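Local coordinates for protein putative glucoamylase (Bacteroides caccae ATCC 43185, PDB 4QT9) that probably hydrolyses glucosidic bonds in starch-like or related glucans, as a putative glucoamylase with an alpha/alpha toroid fold, at residues Gln150-Gly155 with Lys160-Arg165; Met75-Gly80 with Leu92-Arg97. All coordinates share one frame; numbering follows the deposited sequence. Where two conformers were deposited one is given.

Contact 1 (Gln150-Gly155 with Lys160-Arg165)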
loop_
_atom_site.group_PDB
_atom_site.type_symbol
_atom_site.label_atom_id
_atom_site.label_comp_id
_atom_site.label_asym_id
_atom_site.label_seq_id
_atom_site.Cartn_x
_atom_site.Cartn_y
_atom_site.Cartn_z
ATOM N N GLN A 150 -16.937 -5.266 -4.172
ATOM C CA GLN A 150 -17.966 -4.223 -4.267
ATOM C C GLN A 150 -18.182 -3.767 -5.708
ATOM O O GLN A 150 -19.314 -3.449 -6.071
ATOM C CB GLN A 150 -17.644 -3.042 -3.346
ATOM C CG GLN A 150 -17.828 -3.414 -1.856
ATOM C CD GLN A 150 -19.197 -3.932 -1.531
ATOM O OE1 GLN A 150 -19.398 -5.130 -1.321
ATOM N NE2 GLN A 150 -20.167 -3.048 -1.523
ATOM N N TYR A 151 -17.136 -3.802 -6.540
ATOM C CA TYR A 151 -17.259 -3.438 -7.940
ATOM C C TYR A 151 -18.114 -4.459 -8.709
ATOM O O TYR A 151 -18.915 -4.066 -9.553
ATOM C CB TYR A 151 -15.860 -3.348 -8.570
ATOM C CG TYR A 151 -15.824 -2.699 -9.934
ATOM C CD1 TYR A 151 -15.941 -1.317 -10.074
ATOM C CD2 TYR A 151 -15.592 -3.455 -11.079
ATOM C CE1 TYR A 151 -15.849 -0.705 -11.324
ATOM C CE2 TYR A 151 -15.493 -2.852 -12.339
ATOM C CZ TYR A 151 -15.619 -1.475 -12.455
ATOM O OH TYR A 151 -15.548 -0.857 -13.689
ATOM N N TYR A 152 -17.946 -5.761 -8.411
ATOM C CA TYR A 152 -18.638 -6.862 -9.091
ATOM C C TYR A 152 -19.917 -7.374 -8.390
ATOM O O TYR A 152 -20.678 -8.126 -9.017
ATOM C CB TYR A 152 -17.668 -8.033 -9.272
ATOM C CG TYR A 152 -16.617 -7.853 -10.364
ATOM C CD1 TYR A 152 -16.830 -6.983 -11.435
ATOM C CD2 TYR A 152 -15.468 -8.636 -10.386
ATOM C CE1 TYR A 152 -15.912 -6.876 -12.478
ATOM C CE2 TYR A 152 -14.538 -8.530 -11.420
ATOM C CZ TYR A 152 -14.757 -7.638 -12.458
ATOM O OH TYR A 152 -13.820 -7.521 -13.461
ATOM N N ALA A 153 -20.179 -6.963 -7.126
ATOM C CA ALA A 153 -21.332 -7.451 -6.339
ATOM C C ALA A 153 -22.680 -7.245 -7.018
ATOM O O ALA A 153 -23.591 -8.045 -6.791
ATOM C CB ALA A 153 -21.360 -6.797 -4.963
ATOM N N ASN A 154 -22.820 -6.198 -7.833
ATOM C CA ASN A 154 -24.096 -5.953 -8.501
ATOM C C ASN A 154 -23.959 -6.035 -10.026
ATOM O O ASN A 154 -24.846 -5.553 -10.734
ATOM C CB ASN A 154 -24.680 -4.606 -8.071
ATOM C CG ASN A 154 -25.052 -4.557 -6.606
ATOM O OD1 ASN A 154 -24.363 -3.941 -5.782
ATOM N ND2 ASN A 154 -26.145 -5.215 -6.242
ATOM N N GLY A 155 -22.899 -6.692 -10.511
ATOM C CA GLY A 155 -22.653 -6.861 -11.940
ATOM C C GLY A 155 -23.491 -7.947 -12.580
ATOM O O GLY A 155 -24.583 -8.263 -12.107
ATOM N N LYS A 160 -20.896 -11.515 -10.417
ATOM C CA LYS A 160 -21.415 -11.858 -9.079
ATOM C C LYS A 160 -20.799 -13.181 -8.577
ATOM O O LYS A 160 -20.506 -13.296 -7.398
ATOM C CB LYS A 160 -22.949 -11.962 -9.065
ATOM C CG LYS A 160 -23.716 -10.651 -9.303
ATOM C CD LYS A 160 -25.189 -10.831 -8.887
ATOM C CE LYS A 160 -26.266 -10.527 -9.900
ATOM N NZ LYS A 160 -26.409 -9.074 -10.181
ATOM N N ALA A 161 -20.570 -14.163 -9.473
ATOM C CA ALA A 161 -19.919 -15.427 -9.100
ATOM C C ALA A 161 -18.464 -15.170 -8.662
ATOM O O ALA A 161 -17.983 -15.795 -7.711
ATOM C CB ALA A 161 -19.954 -16.407 -10.271
ATOM N N ILE A 162 -17.787 -14.216 -9.325
ATOM C CA ILE A 162 -16.415 -13.825 -8.993
ATOM C C ILE A 162 -16.419 -13.196 -7.603
ATOM O O ILE A 162 -15.577 -13.572 -6.787
ATOM C CB ILE A 162 -15.791 -12.898 -10.087
ATOM C CG1 ILE A 162 -15.431 -13.695 -11.350
ATOM C CG2 ILE A 162 -14.576 -12.118 -9.585
ATOM C CD1 ILE A 162 -14.430 -14.814 -11.150
ATOM N N ALA A 163 -17.406 -12.301 -7.317
ATOM C CA ALA A 163 -17.550 -11.639 -6.017
ATOM C C ALA A 163 -17.741 -12.666 -4.898
ATOM O O ALA A 163 -17.083 -12.572 -3.861
ATOM C CB ALA A 163 -18.719 -10.655 -6.039
ATOM N N GLN A 164 -18.610 -13.675 -5.130
ATOM C CA GLN A 164 -18.907 -14.739 -4.168
ATOM C C GLN A 164 -17.615 -15.507 -3.796
ATOM O O GLN A 164 -17.418 -15.839 -2.634
ATOM C CB GLN A 164 -19.978 -15.667 -4.766
ATOM C CG GLN A 164 -20.517 -16.717 -3.839
ATOM C CD GLN A 164 -21.661 -17.493 -4.452
ATOM O OE1 GLN A 164 -21.561 -18.702 -4.675
ATOM N NE2 GLN A 164 -22.783 -16.821 -4.717
ATOM N N ARG A 165 -16.722 -15.752 -4.787
ATOM C CA ARG A 165 -15.451 -16.442 -4.571
ATOM C C ARG A 165 -14.510 -15.564 -3.725
ATOM O O ARG A 165 -13.791 -16.072 -2.855
ATOM C CB ARG A 165 -14.823 -16.823 -5.931
ATOM C CG ARG A 165 -15.518 -18.042 -6.528
ATOM C CD ARG A 165 -15.086 -18.262 -7.934
ATOM N NE ARG A 165 -13.702 -18.724 -8.031
ATOM C CZ ARG A 165 -12.994 -18.708 -9.154
ATOM N NH1 ARG A 165 -13.527 -18.254 -10.277
ATOM N NH2 ARG A 165 -11.752 -19.171 -9.167
#
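Lys160 reaches back over the end of the turn after helix 135-152 and binds the carbonyl of Gly155. Its chain starts with CG beside the backbone N (chi1 -67°) and then bends at chi3 and chi4. That path takes the aliphatic part past the turn, with CG 3.6 Å from Ala153 O. NZ then donates to Gly155 O at 2.8 Å. The amine meets this oxygen at a C=O...N angle of 158°, tilted 18° from the carbonyl plane. This is the one hydrogen bond between the segments, and it lies at the exposed end of the contact. The backbones come close, with the CA atoms of Ala153 and Lys160 5.2 Å apart.

Ile162, two residues on, lies on the buried side of the helix. Its CG2 is anti to the backbone N, which makes it the branch at the Tyr152 ring, while the CG1 arm leads away. CG2 touches the ring obliquely, 3.7 Å from Tyr152 CD2, with CE2 slightly farther off. The two side chains lie side by side and point the same way. Both also touch helix 88-104, Tyr152 through Met95 and Ile162 through Leu92.

Ala163 is buried. Its CB packs on the backbone where helix 135-152 gives way to the turn, 4.1 Å from Ala153 N, and lies 4.3 Å from Tyr152 CB.

The turn has its own brace: Gly155 N binds Tyr152 O at 3.0 Å, closing a type I beta turn from Tyr152 to Gly155. The whole is a tight turn between two consecutive helices, 135-152 and 157-172, an alpha-hairpin as in alpha/alpha toroids.

Contact 2 (Met75-Gly80 with Leu92-Arg97); sequences MAILAG and LARMER
The methyl end of Met95, a selenomethionine, reaches across to Ile77 and Leu78. Its CE lies 3.6 Å from Ile77 CG2 and 3.8 Å from Leu78 CD1. The side chains of Met95 and Ile77 slide past each other in opposite directions, while Leu78 crosses Met95 at about a right angle. Met95 bends at chi2 (-46°) and is extended at chi3, which carries CE over to the facing helix.

The other branch of Ile77 meets Arg94. Ile77 CD1 approaches the guanidinium obliquely, 3.8 Å from Arg94 NH1, and also lies 4.0 Å from Arg94 CG. This touch is apolar on the isoleucine side; the polar end of Arg94 is held by other residues. NH1 donates to Phe36 O and NH2 to Trp37 O, and the charge also makes a cation-pi contact with Trp37. These bonds orient the guanidinium.

Farther out, helix 135-152 packs on residues of both segments: Val148 touches Leu78 and Met95, Tyr151 touches Leu78, and Tyr152 touches Met95. Leu410 and Leu413 of helix 409-415 also pack on Leu78.

The local axes stay 11.1 Å apart and run nearly antiparallel, at 163°, and the gap is spanned mainly by the long side chains of Met95 and Arg94. The arrangement is an antiparallel helical hairpin of helices 67-83 and 88-104, the building pattern of the alpha/alpha toroid.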
loop_
_atom_site.group_PDB
_atom_site.type_symbol
_atom_site.label_atom_id
_atom_site.label_comp_id
_atom_site.label_asym_id
_atom_site.label_seq_id
_atom_site.Cartn_x
_atom_site.Cartn_y
_atom_site.Cartn_z
HETATM N N MSE A 75 -6.360 -3.116 -7.321
HETATM C CA MSE A 75 -7.034 -1.801 -7.274
HETATM C C MSE A 75 -6.610 -0.973 -8.474
HETATM O O MSE A 75 -7.419 -0.264 -9.065
HETATM C CB MSE A 75 -6.698 -1.056 -5.970
HETATM C CG MSE A 75 -7.349 -1.666 -4.764
HETATM SE SE MSE A 75 -6.737 -0.768 -3.149
HETATM C CE MSE A 75 -8.518 -0.295 -2.390
ATOM N N ALA A 76 -5.346 -1.095 -8.854
ATOM C CA ALA A 76 -4.816 -0.437 -10.052
ATOM C C ALA A 76 -5.496 -1.023 -11.323
ATOM O O ALA A 76 -5.868 -0.267 -12.222
ATOM C CB ALA A 76 -3.300 -0.595 -10.114
ATOM N N ILE A 77 -5.729 -2.347 -11.361
ATOM C CA ILE A 77 -6.381 -2.997 -12.501
ATOM C C ILE A 77 -7.875 -2.565 -12.557
ATOM O O ILE A 77 -8.382 -2.254 -13.639
ATOM C CB ILE A 77 -6.183 -4.525 -12.414
ATOM C CG1 ILE A 77 -4.713 -4.891 -12.719
ATOM C CG2 ILE A 77 -7.147 -5.264 -13.374
ATOM C CD1 ILE A 77 -4.274 -6.393 -12.400
ATOM N N LEU A 78 -8.535 -2.475 -11.375
ATOM C CA LEU A 78 -9.938 -2.047 -11.215
ATOM C C LEU A 78 -10.155 -0.627 -11.783
ATOM O O LEU A 78 -11.090 -0.399 -12.549
ATOM C CB LEU A 78 -10.309 -2.106 -9.725
ATOM C CG LEU A 78 -11.756 -2.341 -9.323
ATOM C CD1 LEU A 78 -12.280 -3.664 -9.839
ATOM C CD2 LEU A 78 -11.853 -2.389 -7.838
ATOM N N ALA A 79 -9.258 0.296 -11.458
ATOM C CA ALA A 79 -9.277 1.659 -11.988
ATOM C C ALA A 79 -9.125 1.651 -13.531
ATOM O O ALA A 79 -9.798 2.425 -14.216
ATOM C CB ALA A 79 -8.158 2.484 -11.351
ATOM N N GLY A 80 -8.288 0.750 -14.052
ATOM C CA GLY A 80 -8.056 0.591 -15.488
ATOM C C GLY A 80 -9.290 0.092 -16.219
ATOM O O GLY A 80 -9.639 0.594 -17.294
ATOM N N LEU A 92 -12.366 -9.049 -16.346
ATOM C CA LEU A 92 -12.983 -10.179 -15.630
ATOM C C LEU A 92 -12.116 -11.422 -15.806
ATOM O O LEU A 92 -11.948 -12.175 -14.849
ATOM C CB LEU A 92 -14.419 -10.434 -16.126
ATOM C CG LEU A 92 -15.213 -11.571 -15.453
ATOM C CD1 LEU A 92 -15.525 -11.236 -14.006
ATOM C CD2 LEU A 92 -16.487 -11.871 -16.222
ATOM N N ALA A 93 -11.535 -11.622 -17.012
ATOM C CA ALA A 93 -10.638 -12.759 -17.230
ATOM C C ALA A 93 -9.406 -12.639 -16.285
ATOM O O ALA A 93 -9.011 -13.641 -15.689
ATOM C CB ALA A 93 -10.214 -12.847 -18.693
ATOM N N ARG A 94 -8.862 -11.401 -16.074
ATOM C CA ARG A 94 -7.730 -11.221 -15.169
ATOM C C ARG A 94 -8.126 -11.465 -13.702
ATOM O O ARG A 94 -7.384 -12.159 -13.000
ATOM C CB ARG A 94 -7.070 -9.836 -15.328
ATOM C CG ARG A 94 -5.959 -9.503 -14.295
ATOM C CD ARG A 94 -4.753 -10.438 -14.355
ATOM N NE ARG A 94 -4.078 -10.286 -15.636
ATOM C CZ ARG A 94 -3.080 -9.443 -15.850
ATOM N NH1 ARG A 94 -2.576 -8.726 -14.847
ATOM N NH2 ARG A 94 -2.549 -9.334 -17.056
HETATM N N MSE A 95 -9.274 -10.911 -13.242
HETATM C CA MSE A 95 -9.756 -11.101 -11.863
HETATM C C MSE A 95 -9.960 -12.586 -11.570
HETATM O O MSE A 95 -9.572 -13.037 -10.494
HETATM C CB MSE A 95 -11.060 -10.317 -11.580
HETATM C CG MSE A 95 -10.878 -8.790 -11.601
HETATM SE SE MSE A 95 -9.291 -8.100 -10.616
HETATM C CE MSE A 95 -9.623 -6.202 -10.865
ATOM N N GLU A 96 -10.539 -13.335 -12.529
ATOM C CA GLU A 96 -10.791 -14.780 -12.397
ATOM C C GLU A 96 -9.458 -15.521 -12.201
ATOM O O GLU A 96 -9.341 -16.345 -11.293
ATOM C CB GLU A 96 -11.567 -15.311 -13.618
ATOM C CG GLU A 96 -11.389 -16.795 -13.915
ATOM C CD GLU A 96 -12.010 -17.782 -12.951
ATOM O OE1 GLU A 96 -13.197 -17.605 -12.598
ATOM O OE2 GLU A 96 -11.333 -18.775 -12.604
ATOM N N ARG A 97 -8.445 -15.196 -13.037
ATOM C CA ARG A 97 -7.113 -15.786 -12.956
ATOM C C ARG A 97 -6.522 -15.514 -11.550
ATOM O O ARG A 97 -6.031 -16.457 -10.918
ATOM C CB ARG A 97 -6.205 -15.207 -14.062
ATOM C CG ARG A 97 -4.770 -15.738 -14.009
ATOM C CD ARG A 97 -3.890 -15.254 -15.161
ATOM N NE ARG A 97 -4.335 -15.767 -16.470
ATOM C CZ ARG A 97 -4.111 -16.995 -16.931
ATOM N NH1 ARG A 97 -3.456 -17.886 -16.183
ATOM N NH2 ARG A 97 -4.570 -17.355 -18.127
#

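How the contacts relate
From the N terminus, contact 2 comes first: it pairs helices 67-83 and 88-104 and closes the loop between them. The chain then passes through the short strands 115-117, 123-124 and 133-134 to helix 135-152. Contact 1 closes the next, tighter turn, into helix 157-172. The two loops follow in series and neither nests in nor crosses the other. The centres of contact 1 and contact 2 lie about 12 Å apart. Residues of the two meet directly: Tyr151 packs on Leu78, and Tyr152 OH lies against Leu92. Together the contacts tie two successive helical hairpins into one side of the toroid.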